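Response regulator receiver protein (Paraburkholderia phymatum, PDB 5TE9) is a CheY-like receiver-domain protein that probably relays two-component signals, its output presumably controlled by phosphorylation. Local coordinates at residues Asp29-Ile32 and Thr33-Ala36. Numbering follows the deposited sequence.
Sequences DVMI and TREA
Val30 turns CG1 anti to its own nitrogen (chi1 162°), and Arg34, one helical turn on, runs extended from CG to NE, so that the two side chains run alongside each other in the same direction. Both belong to helix 27-39, the first helix of the CheY-like receiver fold and the crossover of the beta-alpha-beta unit between strands 19-23 and 46-49. Val30 CG1 sits over one face of the Arg34 guanidinium, nearer the edge of the group than its centre, 3.9 Å from Arg34 NH1. This is a van der Waals contact that lays the flat cationic group over a methyl; both side chains also touch Val48 of strand 46-49.

The i to i+4 backbone bonds of the helix set this spacing. Arg34 N donates to Val30 O, Glu35 N to Met31 O and Ala36 N to Ile32 O, each at 3.0 Å. The Glu35 bond is nearly straight, 170° at the hydrogen. The bond one residue earlier, Thr33 N to Asp29 O, is weak at 3.3 Å. Thr33 OG1 lies beside its own backbone nitrogen and hydrogen-bonds Val131 O, tying the buried side of the helix to the loop after strand 126-128.

On a more exposed side, Met31 and Glu35 meet at an angle. Met31 chi1 (-135°) puts CG beside one carboxylate oxygen of the extended Glu35, with Met31 CG 3.4 Å from Glu35 OE2. Bends at chi2 and chi3 then swing the terminal methyl round to the same oxygen, Met31 CE lying 3.4 Å from Glu35 OE2.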
loop_
_atom_site.group_PDB
_atom_site.type_symbol
_atom_site.label_atom_id
_atom_site.label_comp_id
_atom_site.label_asym_id
_atom_site.label_seq_id
_atom_site.Cartn_x
_atom_site.Cartn_y
_atom_site.Cartn_z
ATOM N N ASP A 29 6.843 -11.162 17.140
ATOM C CA ASP A 29 5.819 -10.309 16.544
ATOM C C ASP A 29 6.419 -9.041 15.953
ATOM O O ASP A 29 5.952 -8.565 14.907
ATOM C CB ASP A 29 4.741 -9.978 17.574
ATOM C CG ASP A 29 3.865 -11.173 17.894
ATOM O OD1 ASP A 29 3.551 -11.940 16.959
ATOM O OD2 ASP A 29 3.498 -11.351 19.072
ATOM N N VAL A 30 7.461 -8.484 16.588
ATOM C CA VAL A 30 8.171 -7.364 15.965
ATOM C C VAL A 30 8.796 -7.807 14.648
ATOM O O VAL A 30 8.813 -7.056 13.661
ATOM C CB VAL A 30 9.228 -6.785 16.922
ATOM C CG1 VAL A 30 10.249 -5.959 16.152
ATOM C CG2 VAL A 30 8.567 -5.937 17.989
ATOM N N MET A 31 9.303 -9.042 14.609
ATOM C CA MET A 31 9.922 -9.566 13.399
ATOM C C MET A 31 8.915 -9.641 12.252
ATOM O O MET A 31 9.234 -9.282 11.117
ATOM C CB MET A 31 10.530 -10.940 13.689
ATOM C CG MET A 31 11.922 -11.133 13.114
ATOM S SD MET A 31 12.860 -9.594 13.100
ATOM C CE MET A 31 13.476 -9.613 11.413
ATOM N N ILE A 32 7.687 -10.077 12.545
ATOM C CA ILE A 32 6.643 -10.188 11.529
ATOM C C ILE A 32 6.348 -8.835 10.889
ATOM O O ILE A 32 6.198 -8.726 9.665
ATOM C CB ILE A 32 5.381 -10.811 12.149
ATOM C CG1 ILE A 32 5.631 -12.288 12.450
ATOM C CG2 ILE A 32 4.162 -10.597 11.249
ATOM C CD1 ILE A 32 4.689 -12.864 13.471
ATOM N N THR A 33 6.281 -7.782 11.699
ATOM C CA THR A 33 5.988 -6.468 11.153
ATOM C C THR A 33 7.167 -5.928 10.349
ATOM O O THR A 33 6.974 -5.349 9.276
ATOM C CB THR A 33 5.600 -5.523 12.282
ATOM O OG1 THR A 33 4.487 -6.080 13.004
ATOM C CG2 THR A 33 5.215 -4.182 11.724
ATOM N N ARG A 34 8.395 -6.126 10.840
ATOM C CA ARG A 34 9.578 -5.651 10.124
ATOM C C ARG A 34 9.661 -6.264 8.737
ATOM O O ARG A 34 9.876 -5.562 7.742
ATOM C CB ARG A 34 10.846 -5.974 10.920
ATOM C CG ARG A 34 11.298 -4.847 11.832
ATOM C CD ARG A 34 12.447 -5.255 12.750
ATOM N NE ARG A 34 12.811 -4.161 13.647
ATOM C CZ ARG A 34 13.542 -4.300 14.750
ATOM N NH1 ARG A 34 13.995 -5.498 15.103
ATOM N NH2 ARG A 34 13.819 -3.242 15.504
ATOM N N GLU A 35 9.488 -7.584 8.660
ATOM C CA GLU A 35 9.567 -8.275 7.384
ATOM C C GLU A 35 8.409 -7.904 6.476
ATOM O O GLU A 35 8.590 -7.840 5.257
ATOM C CB GLU A 35 9.615 -9.783 7.618
ATOM C CG GLU A 35 10.912 -10.229 8.247
ATOM C CD GLU A 35 10.832 -11.623 8.840
ATOM O OE1 GLU A 35 10.024 -12.450 8.345
ATOM O OE2 GLU A 35 11.572 -11.875 9.818
ATOM N N ALA A 36 7.221 -7.657 7.043
ATOM C CA ALA A 36 6.081 -7.219 6.237
ATOM C C ALA A 36 6.370 -5.880 5.569
ATOM O O ALA A 36 6.200 -5.736 4.354
ATOM C CB ALA A 36 4.823 -7.126 7.101
#